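Long-range contact in putative NTP pyrophosphohydrolase (Exiguobacterium sibiricum 255-15, PDB 3NL9), which probably hydrolyses nucleoside triphosphates to monophosphates and pyrophosphate, as a dimeric all-helical member of the MazG clan: residues A[16-21]-A[135-140]. Sequence-based numbering, arbitrary orientation.
Sequences QTFHHP and GQPIFR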
ATOM      1  N   GLN A  16      -0.854  14.190  13.423  1.00 20.20           N
ATOM      2  CA  GLN A  16      -1.100  15.164  14.517  1.00 21.16           C
ATOM      3  C   GLN A  16      -0.228  16.385  14.263  1.00 19.90           C
ATOM      4  O   GLN A  16      -0.724  17.492  14.236  1.00 17.02           O
ATOM      5  CB  GLN A  16      -0.777  14.602  15.922  1.00 25.96           C
ATOM      6  CG  GLN A  16      -1.711  13.450  16.407  1.00 37.48           C
ATOM      7  CD  GLN A  16      -1.347  12.880  17.804  1.00 48.73           C
ATOM      8  OE1 GLN A  16      -1.467  13.567  18.823  1.00 53.37           O
ATOM      9  NE2 GLN A  16      -0.908  11.617  17.837  1.00 52.42           N
ATOM     10  N   THR A  17       1.062  16.170  13.999  1.00 16.39           N
ATOM     11  CA  THR A  17       2.018  17.286  13.937  1.00 17.36           C
ATOM     12  C   THR A  17       1.643  18.296  12.792  1.00 19.64           C
ATOM     13  O   THR A  17       1.653  19.519  13.005  1.00 20.55           O
ATOM     14  CB  THR A  17       3.478  16.752  13.838  1.00 18.70           C
ATOM     15  OG1 THR A  17       3.841  16.096  15.076  1.00 14.22           O
ATOM     16  CG2 THR A  17       4.487  17.869  13.569  1.00 17.82           C
ATOM     17  N   PHE A  18       1.200  17.759  11.651  1.00 19.43           N
ATOM     18  CA  PHE A  18       0.970  18.522  10.422  1.00 20.57           C
ATOM     19  C   PHE A  18      -0.511  18.716  10.099  1.00 24.01           C
ATOM     20  O   PHE A  18      -0.874  19.120   8.974  1.00 25.25           O
ATOM     21  CB  PHE A  18       1.745  17.825   9.274  1.00 15.58           C
ATOM     22  CG  PHE A  18       3.222  18.031   9.402  1.00 17.69           C
ATOM     23  CD1 PHE A  18       3.836  19.152   8.846  1.00 19.22           C
ATOM     24  CD2 PHE A  18       3.991  17.173  10.162  1.00 13.20           C
ATOM     25  CE1 PHE A  18       5.195  19.385   9.055  1.00 25.68           C
ATOM     26  CE2 PHE A  18       5.352  17.419  10.373  1.00 15.28           C
ATOM     27  CZ  PHE A  18       5.953  18.497   9.815  1.00 17.97           C
ATOM     28  N   HIS A  19      -1.347  18.448  11.109  1.00 23.23           N
ATOM     29  CA  HIS A  19      -2.789  18.694  11.064  1.00 24.11           C
ATOM     30  C   HIS A  19      -3.482  17.926   9.933  1.00 21.38           C
ATOM     31  O   HIS A  19      -4.309  18.492   9.232  1.00 23.03           O
ATOM     32  CB  HIS A  19      -3.121  20.195  10.922  1.00 22.80           C
ATOM     33  CG  HIS A  19      -2.475  21.084  11.946  1.00 30.52           C
ATOM     34  ND1 HIS A  19      -2.531  22.460  11.866  1.00 33.75           N
ATOM     35  CD2 HIS A  19      -1.763  20.801  13.067  1.00 35.18           C
ATOM     36  CE1 HIS A  19      -1.885  22.986  12.894  1.00 34.19           C
ATOM     37  NE2 HIS A  19      -1.400  22.001  13.631  1.00 35.64           N
ATOM     38  N   HIS A  20      -3.136  16.659   9.724  1.00 19.84           N
ATOM     39  CA  HIS A  20      -3.958  15.791   8.875  1.00 20.18           C
ATOM     40  C   HIS A  20      -4.980  15.084   9.757  1.00 21.16           C
ATOM     41  O   HIS A  20      -4.816  15.031  10.987  1.00 19.91           O
ATOM     42  CB  HIS A  20      -3.101  14.784   8.087  1.00 18.92           C
ATOM     43  CG  HIS A  20      -2.063  15.431   7.229  1.00 19.68           C
ATOM     44  ND1 HIS A  20      -2.356  16.025   6.024  1.00 28.35           N
ATOM     45  CD2 HIS A  20      -0.727  15.577   7.402  1.00 27.68           C
ATOM     46  CE1 HIS A  20      -1.250  16.518   5.494  1.00 30.35           C
ATOM     47  NE2 HIS A  20      -0.244  16.249   6.304  1.00 26.93           N
ATOM     48  N   PRO A  21      -6.067  14.583   9.138  1.00 21.86           N
ATOM     49  CA  PRO A  21      -7.109  13.907   9.895  1.00 21.57           C
ATOM     50  C   PRO A  21      -6.610  12.686  10.622  1.00 19.11           C
ATOM     51  O   PRO A  21      -5.728  11.960  10.120  1.00 20.01           O
ATOM     52  CB  PRO A  21      -8.147  13.508   8.814  1.00 20.01           C
ATOM     53  CG  PRO A  21      -7.928  14.486   7.694  1.00 19.16           C
ATOM     54  CD  PRO A  21      -6.451  14.776   7.714  1.00 24.54           C
ATOM     55  N   GLY A 135       9.421  25.709  15.146  1.00 24.86           N
ATOM     56  CA  GLY A 135       8.843  24.447  15.585  1.00 24.89           C
ATOM     57  C   GLY A 135       7.411  24.232  15.110  1.00 26.76           C
ATOM     58  O   GLY A 135       6.714  23.324  15.589  1.00 23.39           O
ATOM     59  N   GLN A 136       6.983  25.044  14.148  1.00 28.16           N
ATOM     60  CA  GLN A 136       5.619  24.983  13.606  1.00 30.04           C
ATOM     61  C   GLN A 136       5.606  24.615  12.117  1.00 28.93           C
ATOM     62  O   GLN A 136       6.508  24.976  11.382  1.00 31.79           O
ATOM     63  CB  GLN A 136       4.901  26.317  13.842  1.00 31.86           C
ATOM     64  CG  GLN A 136       4.651  26.652  15.337  1.00 40.35           C
ATOM     65  CD  GLN A 136       3.740  25.625  16.042  1.00 49.17           C
ATOM     66  OE1 GLN A 136       2.696  25.230  15.507  1.00 43.91           O
ATOM     67  NE2 GLN A 136       4.134  25.204  17.250  1.00 52.82           N
ATOM     68  N   PRO A 137       4.581  23.878  11.665  1.00 29.66           N
ATOM     69  CA  PRO A 137       4.529  23.553  10.231  1.00 27.71           C
ATOM     70  C   PRO A 137       4.318  24.809   9.375  1.00 27.93           C
ATOM     71  O   PRO A 137       3.803  25.818   9.869  1.00 28.71           O
ATOM     72  CB  PRO A 137       3.320  22.620  10.108  1.00 27.94           C
ATOM     73  CG  PRO A 137       2.890  22.294  11.494  1.00 30.18           C
ATOM     74  CD  PRO A 137       3.439  23.323  12.414  1.00 29.98           C
ATOM     75  N   ILE A 138       4.756  24.749   8.124  1.00 29.19           N
ATOM     76  CA  ILE A 138       4.546  25.844   7.173  1.00 30.92           C
ATOM     77  C   ILE A 138       3.466  25.415   6.181  1.00 30.35           C
ATOM     78  O   ILE A 138       3.652  24.445   5.440  1.00 28.01           O
ATOM     79  CB  ILE A 138       5.846  26.234   6.398  1.00 32.55           C
ATOM     80  CG1 ILE A 138       7.062  26.333   7.328  1.00 33.81           C
ATOM     81  CG2 ILE A 138       5.648  27.586   5.651  1.00 30.85           C
ATOM     82  CD1 ILE A 138       8.396  26.387   6.600  1.00 33.10           C
ATOM     83  N   PHE A 139       2.329  26.122   6.197  1.00 32.06           N
ATOM     84  CA  PHE A 139       1.193  25.818   5.310  1.00 34.83           C
ATOM     85  C   PHE A 139       1.035  26.910   4.234  1.00 35.91           C
ATOM     86  O   PHE A 139       0.962  28.080   4.558  1.00 35.47           O
ATOM     87  CB  PHE A 139      -0.132  25.734   6.103  1.00 37.74           C
ATOM     88  CG  PHE A 139      -0.148  24.679   7.176  1.00 32.41           C
ATOM     89  CD1 PHE A 139      -0.083  23.339   6.839  1.00 26.45           C
ATOM     90  CD2 PHE A 139      -0.262  25.037   8.519  1.00 34.03           C
ATOM     91  CE1 PHE A 139      -0.087  22.353   7.841  1.00 27.61           C
ATOM     92  CE2 PHE A 139      -0.283  24.080   9.515  1.00 27.70           C
ATOM     93  CZ  PHE A 139      -0.202  22.736   9.180  1.00 30.93           C
ATOM     94  N   ARG A 140       0.980  26.512   2.968  1.00 39.54           N
ATOM     95  CA  ARG A 140       0.812  27.460   1.849  1.00 44.79           C
ATOM     96  C   ARG A 140      -0.659  27.905   1.770  1.00 47.78           C
ATOM     97  O   ARG A 140      -1.554  27.062   1.914  1.00 48.10           O
ATOM     98  CB  ARG A 140       1.248  26.769   0.544  1.00 45.78           C
ATOM     99  CG  ARG A 140       1.112  27.594  -0.758  1.00 46.92           C
ATOM    100  CD  ARG A 140       0.531  26.728  -1.870  1.00 49.03           C
ATOM    101  NE  ARG A 140       1.496  25.898  -2.595  1.00 46.28           N
ATOM    102  CZ  ARG A 140       1.225  24.722  -3.169  1.00 52.13           C
ATOM    103  NH1 ARG A 140       0.014  24.162  -3.082  1.00 59.07           N
ATOM    104  NH2 ARG A 140       2.188  24.077  -3.819  1.00 53.39           N
TER
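Pro137 packs against the end of helix 7-17 at two points. Its CB approaches the Phe18 ring obliquely, 3.7 Å from Phe18 CD1, and also touches Phe18 CE1. Its CG lies 3.4 Å from Thr17 O. This is the tight part of the contact. Phe18 is buried, and its ring also stacks on Phe14 and touches Val146. Pro137 in turn rests on Leu131. CG of Phe18 stands beside the backbone N and anti to the carbonyl carbon (chi1 -72°), which carries the ring from the helix end to the proline. No hydrogen bond joins the two segments.

The helix finishes here in a Schellman motif. His19 has positive phi and is the C-prime residue; His20 N hydrogen-bonds to His15 O, and His19 N makes a weak hydrogen bond to Gln16 O. Residues 135-140, in the loop between helices 117-128 and 156-170, pack on this turn of the MazG-type helical fold.

The other half is more open to solvent, though its atoms come as close. His19 is exposed, and its ring meets Phe139 obliquely, with planes at 36°. The two side chains cross at about a right angle. His19 ND1 is 3.6 Å from Phe139 CZ. The edge of the Phe139 ring also faces the backbone: Phe139 CE1 lies 3.5 Å from Phe18 O, near the ring plane. An alanine at Phe139 is likely to leave the His19 ring without its aromatic neighbour and freer to turn, and to uncover Phe18 O on this side. Next to Phe139, the backbone of Ile138 hydrogen-bonds with that of Met147, tying the 135-140 segment to a later part of the same loop.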